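Long-range contacts in AP endonuclease, family protein 2 (Mycobacterium smegmatis, PDB 5TNV), which binds magnesium in a xylose isomerase-like TIM barrel and may act as an endonuclease: residues H25-A30 / L291-P296; M194-Y199 / L227-R232; D205-I210 / A242-Y247; L220-G225 / P246-W251. All blocks are in the same frame, centred on the assembly; numbering follows the deposited sequence.

The four contacts lie in one TIM barrel and differ in how closely they approach its metal site. Contact 4 lies nearest the chain centre, about 9 Å from it, and contains Asp223, which binds magnesium together with Glu193 and His252. Contact 3 shares Pro246 and Tyr247 with it, their centres about 8 Å apart, and Val244 of contact 3 packs on Pro222 of contact 4. Contact 2 joins both through Met194, whose backbone N lies 3.0 Å from Asn221 O; the Tyr195 side chain is about 6 Å from the metal. Contact 1 stands farther off, the Tyr293 side chain about 12 Å from the magnesium, yet that tyrosine reaches the backbone of Phe250 and Trp251 in contact 4.

Contact 1 of 4, residues H25-A30 / L291-P296; sequences HTWPIA and LGYTGP
Trp27 sets the edge of its indole against the backbone of residues 293-295, with CH2 lying 3.6 Å from Tyr293 O. Its CZ2 also comes within 3.8 Å of Thr294 CA. The pyrrole end carries the polar link: NE1 donates to Gly295 O at 2.8 Å, with an N-H...O angle of 156°. The acceptor lies almost in the indole plane, whereas the donor stands above the plane of the Gly295 carbonyl, so the bond is in line with the ring but not with an oxygen lone pair. With CG anti to the backbone N (chi1 -160°), the indole swings beside its own carbonyl carbon and reaches across to the other loop. This is how a buried indole N-H can be satisfied by a carbonyl of an irregular loop. Tyr293 adds an apolar touch, its CD2 4.1 Å from Trp27 CZ2, while its hydroxyl gives a weak hydrogen bond to Pro296 O. Farther along, two prolines meet through their CB atoms, Pro28 CB to Pro296 CB being 4.0 Å. Gly292, at positive phi, closes helix 281-290 in a Schellman motif. Leu289 of that helix packs on Trp27, Phe297 and Tyr22 meet the indole with inclined rings, and backbone hydrogen bonds of Pro28 and Ala30 with Phe297 join the parallel barrel strands 29-32 and 297-299.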
loop_
_atom_site.group_PDB
_atom_site.type_symbol
_atom_site.label_atom_id
_atom_site.label_comp_id
_atom_site.label_asym_id
_atom_site.label_seq_id
_atom_site.Cartn_x
_atom_site.Cartn_y
_atom_site.Cartn_z
ATOM N N HIS A 25 1.878 -15.662 20.956
ATOM C CA HIS A 25 2.832 -16.450 20.132
ATOM C C HIS A 25 2.367 -17.838 19.787
ATOM O O HIS A 25 2.938 -18.553 18.970
ATOM C CB HIS A 25 4.178 -16.414 20.914
ATOM C CG HIS A 25 4.569 -14.961 20.592
ATOM N ND1 HIS A 25 3.917 -13.871 21.176
ATOM C CD2 HIS A 25 5.449 -14.403 19.725
ATOM C CE1 HIS A 25 4.394 -12.720 20.726
ATOM N NE2 HIS A 25 5.343 -13.026 19.844
ATOM N N THR A 26 1.275 -18.286 20.384
ATOM C CA THR A 26 0.727 -19.589 20.022
ATOM C C THR A 26 -0.620 -19.448 19.343
ATOM O O THR A 26 -1.205 -20.470 18.971
ATOM C CB THR A 26 0.600 -20.519 21.236
ATOM O OG1 THR A 26 -0.207 -19.842 22.229
ATOM C CG2 THR A 26 1.992 -20.850 21.744
ATOM N N TRP A 27 -1.191 -18.247 19.220
ATOM C CA TRP A 27 -2.499 -18.110 18.601
ATOM C C TRP A 27 -2.387 -18.521 17.140
ATOM O O TRP A 27 -1.592 -17.925 16.408
ATOM C CB TRP A 27 -2.979 -16.655 18.722
ATOM C CG TRP A 27 -4.458 -16.497 18.564
ATOM C CD1 TRP A 27 -5.253 -16.987 17.574
ATOM C CD2 TRP A 27 -5.341 -15.802 19.469
ATOM N NE1 TRP A 27 -6.557 -16.662 17.797
ATOM C CE2 TRP A 27 -6.643 -15.914 18.964
ATOM C CE3 TRP A 27 -5.142 -15.101 20.678
ATOM C CZ2 TRP A 27 -7.724 -15.344 19.601
ATOM C CZ3 TRP A 27 -6.220 -14.537 21.310
ATOM C CH2 TRP A 27 -7.506 -14.674 20.753
ATOM N N PRO A 28 -3.126 -19.505 16.651
ATOM C CA PRO A 28 -2.929 -19.916 15.257
ATOM C C PRO A 28 -3.333 -18.829 14.259
ATOM O O PRO A 28 -4.436 -18.323 14.344
ATOM C CB PRO A 28 -3.768 -21.200 15.134
ATOM C CG PRO A 28 -3.825 -21.726 16.523
ATOM C CD PRO A 28 -4.038 -20.453 17.321
ATOM N N ILE A 29 -2.407 -18.561 13.340
ATOM C CA ILE A 29 -2.608 -17.559 12.275
ATOM C C ILE A 29 -2.259 -18.274 10.983
ATOM O O ILE A 29 -1.072 -18.334 10.590
ATOM C CB ILE A 29 -1.820 -16.277 12.498
ATOM C CG1 ILE A 29 -2.122 -15.609 13.866
ATOM C CG2 ILE A 29 -2.077 -15.323 11.367
ATOM C CD1 ILE A 29 -1.002 -14.646 14.286
ATOM N N ALA A 30 -3.240 -18.854 10.326
ATOM C CA ALA A 30 -2.968 -19.768 9.222
ATOM C C ALA A 30 -2.855 -19.099 7.876
ATOM O O ALA A 30 -3.593 -18.159 7.576
ATOM C CB ALA A 30 -4.095 -20.782 9.117
ATOM N N LEU A 291 -14.683 -8.740 23.261
ATOM C CA LEU A 291 -15.947 -9.455 23.109
ATOM C C LEU A 291 -15.802 -10.954 23.327
ATOM O O LEU A 291 -16.811 -11.657 23.169
ATOM C CB LEU A 291 -16.576 -9.137 21.763
ATOM C CG LEU A 291 -17.004 -7.706 21.540
ATOM C CD1 LEU A 291 -17.408 -7.449 20.094
ATOM C CD2 LEU A 291 -18.131 -7.363 22.487
ATOM N N GLY A 292 -14.618 -11.463 23.710
ATOM C CA GLY A 292 -14.424 -12.857 24.043
ATOM C C GLY A 292 -14.027 -13.738 22.869
ATOM O O GLY A 292 -14.077 -14.954 23.017
ATOM N N TYR A 293 -13.588 -13.175 21.758
ATOM C CA TYR A 293 -13.186 -13.963 20.617
ATOM C C TYR A 293 -11.979 -14.798 20.976
ATOM O O TYR A 293 -10.997 -14.278 21.514
ATOM C CB TYR A 293 -12.879 -13.016 19.419
ATOM C CG TYR A 293 -12.460 -13.843 18.214
ATOM C CD1 TYR A 293 -13.381 -14.545 17.467
ATOM C CD2 TYR A 293 -11.112 -13.973 17.830
ATOM C CE1 TYR A 293 -13.023 -15.301 16.369
ATOM C CE2 TYR A 293 -10.714 -14.773 16.756
ATOM C CZ TYR A 293 -11.681 -15.440 16.033
ATOM O OH TYR A 293 -11.400 -16.261 15.003
ATOM N N THR A 294 -12.012 -16.079 20.641
ATOM C CA THR A 294 -10.889 -16.993 20.896
ATOM C C THR A 294 -10.533 -17.908 19.753
ATOM O O THR A 294 -9.615 -18.712 19.899
ATOM C CB THR A 294 -11.204 -17.900 22.127
ATOM O OG1 THR A 294 -12.377 -18.690 21.842
ATOM C CG2 THR A 294 -11.456 -17.096 23.380
ATOM N N GLY A 295 -11.190 -17.803 18.602
ATOM C CA GLY A 295 -10.930 -18.723 17.512
ATOM C C GLY A 295 -9.673 -18.445 16.744
ATOM O O GLY A 295 -9.097 -17.356 16.831
ATOM N N PRO A 296 -9.216 -19.389 15.933
ATOM C CA PRO A 296 -8.012 -19.185 15.136
ATOM C C PRO A 296 -8.279 -18.121 14.043
ATOM O O PRO A 296 -9.406 -17.853 13.665
ATOM C CB PRO A 296 -7.715 -20.564 14.553
ATOM C CG PRO A 296 -8.975 -21.286 14.584
ATOM C CD PRO A 296 -9.824 -20.730 15.688
#

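Contact 2 of 4, residues M194-Y199 / L227-R232; sequences MYEDTY and LVRLHR
Glu196 and Arg229 meet in a buried salt bridge, with Arg229 NH2 2.8 Å from Glu196 OE2 and an N-H...O angle of 162°. The nitrogen approaches the syn lone pair of OE2, and the oxygen lies near the guanidinium plane, although the two flat groups stand 79° apart; OE1 receives only a weak second bond. A second salt bridge, Asp197 OD1 with Arg232 NH2 at 3.1 Å, is more nearly coplanar, its planes 30° apart. Leu230 sends CD1 to within 3.7 Å of Glu196 CB and also rests that methyl over one face of the Arg232 guanidinium. Each pair joins the loop after strand 189-193 to the chain leaving short helix 225-228, at the end of the TIM barrel where Glu193 binds the magnesium. Glu196 CG lies between its backbone N and carbonyl carbon, and the chain bends at chi2, bringing OE1 3.6 Å above the centre of the Tyr195 ring. Tyr195 OH hydrogen-bonds Arg107, and Arg229 NH1 hydrogen-bonds Tyr256. Glu196 and Asp197 occupy the central positions of a type II turn, which Thr198 OG1 spans by hydrogen-bonding Tyr195 O. A water accepts from Asp197 N and, weakly, from Arg232 NH1. His231 ND1 hydrogen-bonds Asp261 OD1 of the second subunit.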
loop_
_atom_site.group_PDB
_atom_site.type_symbol
_atom_site.label_atom_id
_atom_site.label_comp_id
_atom_site.label_asym_id
_atom_site.label_seq_id
_atom_site.Cartn_x
_atom_site.Cartn_y
_atom_site.Cartn_z
ATOM N N MET A 194 -19.212 -15.571 6.133
ATOM C CA MET A 194 -20.000 -14.499 5.534
ATOM C C MET A 194 -19.472 -14.171 4.156
ATOM O O MET A 194 -18.259 -14.029 3.961
ATOM C CB MET A 194 -19.980 -13.266 6.442
ATOM C CG MET A 194 -20.695 -13.494 7.758
ATOM S SD MET A 194 -20.739 -12.093 8.868
ATOM C CE MET A 194 -21.626 -10.893 7.850
ATOM N N TYR A 195 -20.383 -14.009 3.204
ATOM C CA TYR A 195 -20.051 -13.823 1.783
ATOM C C TYR A 195 -21.288 -13.190 1.143
ATOM O O TYR A 195 -22.426 -13.567 1.454
ATOM C CB TYR A 195 -19.620 -15.129 1.140
ATOM C CG TYR A 195 -19.187 -15.026 -0.313
ATOM C CD1 TYR A 195 -20.145 -14.949 -1.330
ATOM C CD2 TYR A 195 -17.862 -14.996 -0.678
ATOM C CE1 TYR A 195 -19.801 -14.838 -2.655
ATOM C CE2 TYR A 195 -17.488 -14.931 -2.017
ATOM C CZ TYR A 195 -18.437 -14.842 -2.981
ATOM O OH TYR A 195 -18.055 -14.798 -4.317
ATOM N N GLU A 196 -21.068 -12.276 0.234
ATOM C CA GLU A 196 -22.127 -11.518 -0.430
ATOM C C GLU A 196 -23.104 -12.409 -1.182
ATOM O O GLU A 196 -22.780 -13.432 -1.792
ATOM C CB GLU A 196 -21.486 -10.494 -1.375
ATOM C CG GLU A 196 -20.530 -11.042 -2.419
ATOM C CD GLU A 196 -19.081 -11.179 -2.002
ATOM O OE1 GLU A 196 -18.782 -11.393 -0.820
ATOM O OE2 GLU A 196 -18.173 -11.077 -2.890
ATOM N N ASP A 197 -24.353 -11.956 -1.149
ATOM C CA ASP A 197 -25.426 -12.544 -1.967
ATOM C C ASP A 197 -25.809 -13.932 -1.489
ATOM O O ASP A 197 -26.414 -14.701 -2.257
ATOM C CB ASP A 197 -25.098 -12.511 -3.458
ATOM C CG ASP A 197 -24.675 -11.152 -3.976
ATOM O OD1 ASP A 197 -25.286 -10.127 -3.551
ATOM O OD2 ASP A 197 -23.717 -11.100 -4.786
ATOM N N THR A 198 -25.488 -14.239 -0.240
ATOM C CA THR A 198 -25.837 -15.506 0.398
ATOM C C THR A 198 -26.739 -15.301 1.592
ATOM O O THR A 198 -26.992 -14.160 2.029
ATOM C CB THR A 198 -24.593 -16.310 0.847
ATOM O OG1 THR A 198 -24.010 -15.729 2.023
ATOM C CG2 THR A 198 -23.577 -16.465 -0.283
ATOM N N TYR A 199 -27.165 -16.417 2.203
ATOM C CA TYR A 199 -27.957 -16.354 3.423
ATOM C C TYR A 199 -27.299 -15.526 4.521
ATOM O O TYR A 199 -27.993 -15.051 5.421
ATOM C CB TYR A 199 -28.244 -17.769 4.012
ATOM C CG TYR A 199 -28.911 -18.697 3.001
ATOM C CD1 TYR A 199 -30.139 -18.368 2.397
ATOM C CD2 TYR A 199 -28.316 -19.895 2.636
ATOM C CE1 TYR A 199 -30.736 -19.206 1.485
ATOM C CE2 TYR A 199 -28.896 -20.712 1.708
ATOM C CZ TYR A 199 -30.108 -20.391 1.142
ATOM O OH TYR A 199 -30.618 -21.231 0.186
ATOM N N LEU A 227 -17.291 -8.042 1.985
ATOM C CA LEU A 227 -18.272 -6.978 1.851
ATOM C C LEU A 227 -17.659 -5.641 1.600
ATOM O O LEU A 227 -18.179 -4.833 0.779
ATOM C CB LEU A 227 -19.201 -6.935 3.067
ATOM C CG LEU A 227 -19.932 -8.246 3.405
ATOM C CD1 LEU A 227 -20.904 -8.013 4.535
ATOM C CD2 LEU A 227 -20.598 -8.866 2.191
ATOM N N VAL A 228 -16.562 -5.272 2.298
ATOM C CA VAL A 228 -15.942 -3.958 2.177
ATOM C C VAL A 228 -15.476 -3.690 0.751
ATOM O O VAL A 228 -15.460 -2.531 0.302
ATOM C CB VAL A 228 -14.796 -3.859 3.203
ATOM C CG1 VAL A 228 -13.879 -2.675 2.963
ATOM C CG2 VAL A 228 -15.340 -3.876 4.629
ATOM N N ARG A 229 -15.101 -4.726 -0.002
ATOM C CA ARG A 229 -14.607 -4.549 -1.381
ATOM C C ARG A 229 -15.718 -4.183 -2.334
ATOM O O ARG A 229 -15.411 -3.774 -3.480
ATOM C CB ARG A 229 -13.937 -5.841 -1.834
ATOM C CG ARG A 229 -14.903 -7.024 -2.065
ATOM C CD ARG A 229 -14.176 -8.329 -2.019
ATOM N NE ARG A 229 -15.077 -9.467 -2.148
ATOM C CZ ARG A 229 -14.668 -10.729 -2.064
ATOM N NH1 ARG A 229 -13.381 -11.020 -1.968
ATOM N NH2 ARG A 229 -15.587 -11.704 -2.104
ATOM N N LEU A 230 -16.995 -4.364 -1.992
ATOM C CA LEU A 230 -18.059 -4.310 -2.970
ATOM C C LEU A 230 -18.420 -2.874 -3.350
ATOM O O LEU A 230 -18.431 -1.951 -2.528
ATOM C CB LEU A 230 -19.302 -4.991 -2.422
ATOM C CG LEU A 230 -19.119 -6.475 -2.077
ATOM C CD1 LEU A 230 -20.368 -7.013 -1.388
ATOM C CD2 LEU A 230 -18.770 -7.285 -3.304
ATOM N N HIS A 231 -18.810 -2.702 -4.622
ATOM C CA HIS A 231 -19.214 -1.405 -5.144
ATOM C C HIS A 231 -20.697 -1.165 -4.901
ATOM O O HIS A 231 -21.494 -1.010 -5.844
ATOM C CB HIS A 231 -18.819 -1.306 -6.627
ATOM C CG HIS A 231 -17.379 -1.457 -6.904
ATOM N ND1 HIS A 231 -16.807 -0.873 -8.029
ATOM C CD2 HIS A 231 -16.360 -2.103 -6.286
ATOM C CE1 HIS A 231 -15.522 -1.161 -8.080
ATOM N NE2 HIS A 231 -15.236 -1.908 -7.031
ATOM N N ARG A 232 -21.064 -1.144 -3.630
ATOM C CA ARG A 232 -22.444 -0.997 -3.195
ATOM C C ARG A 232 -22.398 -0.326 -1.831
ATOM O O ARG A 232 -21.356 -0.409 -1.140
ATOM C CB ARG A 232 -23.191 -2.341 -3.127
ATOM C CG ARG A 232 -22.762 -3.207 -2.003
ATOM C CD ARG A 232 -23.560 -4.478 -1.822
ATOM N NE ARG A 232 -23.353 -5.461 -2.878
ATOM C CZ ARG A 232 -23.820 -6.689 -2.684
ATOM N NH1 ARG A 232 -24.502 -7.130 -1.633
ATOM N NH2 ARG A 232 -23.593 -7.565 -3.645
HETATM O O HOH W 1 -24.975 -9.494 0.288
#

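Contact 3 of 4, residues D205-I210 / A242-Y247; sequences DAVAFI and AKVLPY
Tyr247 packs its ring against helix 203-213, and most of its atoms from CB to the hydroxyl have a neighbour there. CB begins the contact at 4.0 Å from Ile210 CG2. The same methyl comes closer at the ring, 3.8 Å from Tyr247 CD1, with CG hardly farther away. Across the ring, CD2 and CE2 meet Val207: its CG1 is 3.8 Å from Tyr247 CE2, while CG2 stands at a similar range from that carbon. CZ and OH continue along Val207 CG1, the two side chains crossing at about a right angle. The phenol has a weak hydrogen bond with Lys211 outside the pair. The ring owes this course to chi1 of -57°, with CG opposite its own carbonyl carbon. Both Val207 methyls thus touch the ring; CG2 also meets Lys243 O at 3.7 Å and Val244 CG1 at 4.1 Å. Lys243 extends past this apolar patch to a salt bridge with Asp204. No hydrogen bond links the segments themselves. Leu220 of strand 218-221 touches Ala206, Val244 and Tyr247, so two helices pack together over one strand, as in the outer helical layer of a TIM barrel.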
loop_
_atom_site.group_PDB
_atom_site.type_symbol
_atom_site.label_atom_id
_atom_site.label_comp_id
_atom_site.label_asym_id
_atom_site.label_seq_id
_atom_site.Cartn_x
_atom_site.Cartn_y
_atom_site.Cartn_z
ATOM N N ASP A 205 -28.340 -10.403 8.476
ATOM C CA ASP A 205 -28.755 -11.710 7.995
ATOM C C ASP A 205 -27.928 -12.786 8.658
ATOM O O ASP A 205 -28.426 -13.859 8.983
ATOM C CB ASP A 205 -28.671 -11.821 6.484
ATOM C CG ASP A 205 -29.810 -11.169 5.747
ATOM O OD1 ASP A 205 -30.790 -10.716 6.353
ATOM O OD2 ASP A 205 -29.698 -11.170 4.482
ATOM N N ALA A 206 -26.621 -12.535 8.847
ATOM C CA ALA A 206 -25.736 -13.520 9.490
ATOM C C ALA A 206 -26.139 -13.742 10.912
ATOM O O ALA A 206 -26.136 -14.893 11.381
ATOM C CB ALA A 206 -24.303 -13.036 9.354
ATOM N N VAL A 207 -26.448 -12.670 11.640
ATOM C CA VAL A 207 -26.894 -12.847 13.014
ATOM C C VAL A 207 -28.188 -13.635 13.114
ATOM O O VAL A 207 -28.351 -14.558 13.932
ATOM C CB VAL A 207 -27.011 -11.462 13.750
ATOM C CG1 VAL A 207 -27.627 -11.605 15.142
ATOM C CG2 VAL A 207 -25.645 -10.778 13.892
ATOM N N ALA A 208 -29.142 -13.326 12.247
ATOM C CA ALA A 208 -30.422 -14.025 12.273
ATOM C C ALA A 208 -30.214 -15.505 11.918
ATOM O O ALA A 208 -30.880 -16.391 12.485
ATOM C CB ALA A 208 -31.430 -13.402 11.365
ATOM N N PHE A 209 -29.282 -15.759 10.995
ATOM C CA PHE A 209 -29.026 -17.141 10.564
ATOM C C PHE A 209 -28.402 -17.931 11.708
ATOM O O PHE A 209 -28.838 -19.062 12.011
ATOM C CB PHE A 209 -28.168 -17.162 9.329
ATOM C CG PHE A 209 -28.057 -18.512 8.639
ATOM C CD1 PHE A 209 -27.106 -19.462 8.976
ATOM C CD2 PHE A 209 -28.934 -18.817 7.597
ATOM C CE1 PHE A 209 -27.050 -20.670 8.315
ATOM C CE2 PHE A 209 -28.870 -20.031 6.916
ATOM C CZ PHE A 209 -27.927 -20.948 7.294
ATOM N N ILE A 210 -27.386 -17.381 12.374
ATOM C CA ILE A 210 -26.729 -18.132 13.440
ATOM C C ILE A 210 -27.697 -18.336 14.610
ATOM O O ILE A 210 -27.716 -19.382 15.255
ATOM C CB ILE A 210 -25.383 -17.505 13.854
ATOM C CG1 ILE A 210 -24.542 -18.503 14.646
ATOM C CG2 ILE A 210 -25.554 -16.226 14.613
ATOM C CD1 ILE A 210 -24.059 -19.676 13.828
ATOM N N ALA A 242 -18.895 -5.071 15.102
ATOM C CA ALA A 242 -19.503 -5.114 16.415
ATOM C C ALA A 242 -20.738 -6.023 16.467
ATOM O O ALA A 242 -21.007 -6.675 17.479
ATOM C CB ALA A 242 -19.882 -3.673 16.875
ATOM N N LYS A 243 -21.480 -6.089 15.390
ATOM C CA LYS A 243 -22.661 -6.920 15.373
ATOM C C LYS A 243 -22.305 -8.402 15.357
ATOM O O LYS A 243 -23.018 -9.180 15.975
ATOM C CB LYS A 243 -23.514 -6.584 14.146
ATOM C CG LYS A 243 -24.359 -5.364 14.209
ATOM C CD LYS A 243 -25.194 -5.246 12.938
ATOM C CE LYS A 243 -26.008 -4.009 13.188
ATOM N NZ LYS A 243 -26.928 -3.863 12.051
ATOM N N VAL A 244 -21.338 -8.778 14.537
ATOM C CA VAL A 244 -21.107 -10.200 14.285
ATOM C C VAL A 244 -20.027 -10.831 15.157
ATOM O O VAL A 244 -20.056 -12.063 15.366
ATOM C CB VAL A 244 -20.849 -10.502 12.787
ATOM C CG1 VAL A 244 -22.096 -10.182 11.966
ATOM C CG2 VAL A 244 -19.631 -9.759 12.268
ATOM N N LEU A 245 -19.071 -10.064 15.685
ATOM C CA LEU A 245 -18.016 -10.657 16.513
ATOM C C LEU A 245 -18.537 -11.443 17.705
ATOM O O LEU A 245 -17.906 -12.477 18.020
ATOM C CB LEU A 245 -16.992 -9.604 16.913
ATOM C CG LEU A 245 -16.001 -9.250 15.804
ATOM C CD1 LEU A 245 -15.221 -8.007 16.201
ATOM C CD2 LEU A 245 -15.061 -10.404 15.485
ATOM N N PRO A 246 -19.607 -11.046 18.405
ATOM C CA PRO A 246 -20.103 -11.861 19.535
ATOM C C PRO A 246 -20.461 -13.290 19.150
ATOM O O PRO A 246 -20.553 -14.118 20.041
ATOM C CB PRO A 246 -21.345 -11.096 20.008
ATOM C CG PRO A 246 -21.024 -9.665 19.662
ATOM C CD PRO A 246 -20.369 -9.793 18.289
ATOM N N TYR A 247 -20.718 -13.573 17.883
ATOM C CA TYR A 247 -21.150 -14.869 17.406
ATOM C C TYR A 247 -20.054 -15.621 16.651
ATOM O O TYR A 247 -20.334 -16.666 16.063
ATOM C CB TYR A 247 -22.366 -14.711 16.480
ATOM C CG TYR A 247 -23.517 -14.002 17.125
ATOM C CD1 TYR A 247 -24.418 -14.716 17.879
ATOM C CD2 TYR A 247 -23.702 -12.630 16.990
ATOM C CE1 TYR A 247 -25.486 -14.089 18.486
ATOM C CE2 TYR A 247 -24.747 -11.983 17.613
ATOM C CZ TYR A 247 -25.629 -12.731 18.350
ATOM O OH TYR A 247 -26.727 -12.079 18.969
#

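Contact 4 of 4, residues L220-G225 / P246-W251; sequences LNPDLG and PYSNFW
Leu220 and Ser248 form a single backbone bridge where the end of strand 218-221 in the TIM barrel meets the loop leading to strand 251-261. Two hydrogen bonds flank it: Leu220 N gives to Tyr247 O at 2.9 Å, nearly straight at 174°, and Leu220 O accepts from Asn249 N at 3.0 Å. Ser248 CA and Asn221 CA add C-H...O contacts, the latter to Phe250 O at 3.4 Å with an angle of 167° at the hydrogen. Beyond the bridge, Pro222 and Asp223 each centre an inverse gamma turn. Asp223 OD2 binds the magnesium alongside Glu193 and His252, and its OD1 makes a salt bridge to Lys254. Asn221 CG stands anti to its own nitrogen, which brings the amide alongside Phe250, ND2 lying 3.7 Å from CD2 of that ring. The Asn221 amide is held at both ends, ND2 giving to Asn139 and OD1 accepting from His252 N, which ties this second-shell residue to a metal ligand. Ser248 OG, hydrogen-bonded to Val244 O, lies 3.3 Å from Pro222 CG. That same CG sits over one face of Trp251 in a CH-pi contact, 4.0 Å from the centroid of the five-membered ring and 16° off its normal.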
loop_
_atom_site.group_PDB
_atom_site.type_symbol
_atom_site.label_atom_id
_atom_site.label_comp_id
_atom_site.label_asym_id
_atom_site.label_seq_id
_atom_site.Cartn_x
_atom_site.Cartn_y
_atom_site.Cartn_z
ATOM N N LEU A 220 -20.087 -17.946 13.479
ATOM C CA LEU A 220 -19.794 -17.169 12.274
ATOM C C LEU A 220 -18.290 -17.037 12.044
ATOM O O LEU A 220 -17.488 -17.004 12.976
ATOM C CB LEU A 220 -20.415 -15.766 12.355
ATOM C CG LEU A 220 -21.922 -15.696 12.411
ATOM C CD1 LEU A 220 -22.341 -14.225 12.566
ATOM C CD2 LEU A 220 -22.530 -16.320 11.161
ATOM N N ASN A 221 -17.962 -16.831 10.771
ATOM C CA ASN A 221 -16.640 -16.410 10.307
ATOM C C ASN A 221 -16.878 -15.050 9.636
ATOM O O ASN A 221 -17.382 -15.001 8.495
ATOM C CB ASN A 221 -16.057 -17.435 9.349
ATOM C CG ASN A 221 -14.882 -16.906 8.570
ATOM O OD1 ASN A 221 -14.349 -15.826 8.850
ATOM N ND2 ASN A 221 -14.454 -17.675 7.572
ATOM N N PRO A 222 -16.573 -13.954 10.309
ATOM C CA PRO A 222 -16.900 -12.620 9.850
ATOM C C PRO A 222 -15.853 -12.117 8.845
ATOM O O PRO A 222 -15.060 -11.215 9.139
ATOM C CB PRO A 222 -16.942 -11.801 11.136
ATOM C CG PRO A 222 -15.863 -12.416 11.968
ATOM C CD PRO A 222 -15.958 -13.897 11.665
ATOM N N ASP A 223 -15.875 -12.704 7.635
ATOM C CA ASP A 223 -14.911 -12.355 6.573
ATOM C C ASP A 223 -15.409 -11.080 5.901
ATOM O O ASP A 223 -15.830 -11.093 4.739
ATOM C CB ASP A 223 -14.773 -13.508 5.615
ATOM C CG ASP A 223 -13.664 -13.344 4.598
ATOM O OD1 ASP A 223 -12.959 -12.297 4.582
ATOM O OD2 ASP A 223 -13.488 -14.293 3.783
ATOM N N LEU A 224 -15.383 -9.981 6.660
ATOM C CA LEU A 224 -16.065 -8.771 6.189
ATOM C C LEU A 224 -15.276 -8.067 5.100
ATOM O O LEU A 224 -15.870 -7.190 4.422
ATOM C CB LEU A 224 -16.440 -7.840 7.338
ATOM C CG LEU A 224 -17.338 -8.457 8.401
ATOM C CD1 LEU A 224 -17.842 -7.392 9.359
ATOM C CD2 LEU A 224 -18.484 -9.244 7.805
ATOM N N GLY A 225 -14.041 -8.419 4.845
ATOM C CA GLY A 225 -13.399 -7.958 3.626
ATOM C C GLY A 225 -14.230 -8.322 2.380
ATOM O O GLY A 225 -14.213 -7.560 1.413
ATOM N N PRO A 246 -19.607 -11.046 18.405
ATOM C CA PRO A 246 -20.103 -11.861 19.535
ATOM C C PRO A 246 -20.461 -13.290 19.150
ATOM O O PRO A 246 -20.553 -14.118 20.041
ATOM C CB PRO A 246 -21.345 -11.096 20.008
ATOM C CG PRO A 246 -21.024 -9.665 19.662
ATOM C CD PRO A 246 -20.369 -9.793 18.289
ATOM N N TYR A 247 -20.718 -13.573 17.883
ATOM C CA TYR A 247 -21.150 -14.869 17.406
ATOM C C TYR A 247 -20.054 -15.621 16.651
ATOM O O TYR A 247 -20.334 -16.666 16.063
ATOM C CB TYR A 247 -22.366 -14.711 16.480
ATOM C CG TYR A 247 -23.517 -14.002 17.125
ATOM C CD1 TYR A 247 -24.418 -14.716 17.879
ATOM C CD2 TYR A 247 -23.702 -12.630 16.990
ATOM C CE1 TYR A 247 -25.486 -14.089 18.486
ATOM C CE2 TYR A 247 -24.747 -11.983 17.613
ATOM C CZ TYR A 247 -25.629 -12.731 18.350
ATOM O OH TYR A 247 -26.727 -12.079 18.969
ATOM N N SER A 248 -18.835 -15.072 16.616
ATOM C CA SER A 248 -17.760 -15.552 15.766
ATOM C C SER A 248 -16.827 -16.543 16.457
ATOM O O SER A 248 -16.350 -16.301 17.569
ATOM C CB SER A 248 -16.983 -14.345 15.230
ATOM O OG SER A 248 -17.779 -13.547 14.390
ATOM N N ASN A 249 -16.503 -17.602 15.722
ATOM C CA ASN A 249 -15.608 -18.666 16.255
ATOM C C ASN A 249 -14.375 -18.894 15.377
ATOM O O ASN A 249 -13.595 -19.795 15.678
ATOM C CB ASN A 249 -16.365 -19.956 16.521
ATOM C CG ASN A 249 -16.892 -20.583 15.235
ATOM O OD1 ASN A 249 -16.922 -19.979 14.171
ATOM N ND2 ASN A 249 -17.403 -21.800 15.344
ATOM N N PHE A 250 -14.196 -18.125 14.323
ATOM C CA PHE A 250 -13.130 -18.302 13.328
ATOM C C PHE A 250 -13.091 -17.006 12.530
ATOM O O PHE A 250 -14.091 -16.306 12.487
ATOM C CB PHE A 250 -13.492 -19.486 12.429
ATOM C CG PHE A 250 -12.501 -19.796 11.323
ATOM C CD1 PHE A 250 -11.151 -19.955 11.587
ATOM C CD2 PHE A 250 -12.943 -19.970 10.008
ATOM C CE1 PHE A 250 -10.253 -20.271 10.606
ATOM C CE2 PHE A 250 -12.035 -20.298 9.009
ATOM C CZ PHE A 250 -10.703 -20.477 9.298
ATOM N N TRP A 251 -11.975 -16.716 11.866
ATOM C CA TRP A 251 -11.881 -15.401 11.218
ATOM C C TRP A 251 -10.925 -15.452 10.008
ATOM O O TRP A 251 -9.725 -15.434 10.171
ATOM C CB TRP A 251 -11.427 -14.381 12.255
ATOM C CG TRP A 251 -11.686 -12.936 11.900
ATOM C CD1 TRP A 251 -12.158 -12.356 10.745
ATOM C CD2 TRP A 251 -11.474 -11.851 12.830
ATOM N NE1 TRP A 251 -12.231 -10.991 10.910
ATOM C CE2 TRP A 251 -11.828 -10.658 12.170
ATOM C CE3 TRP A 251 -11.022 -11.827 14.129
ATOM C CZ2 TRP A 251 -11.729 -9.432 12.822
ATOM C CZ3 TRP A 251 -10.914 -10.601 14.796
ATOM C CH2 TRP A 251 -11.265 -9.420 14.125
#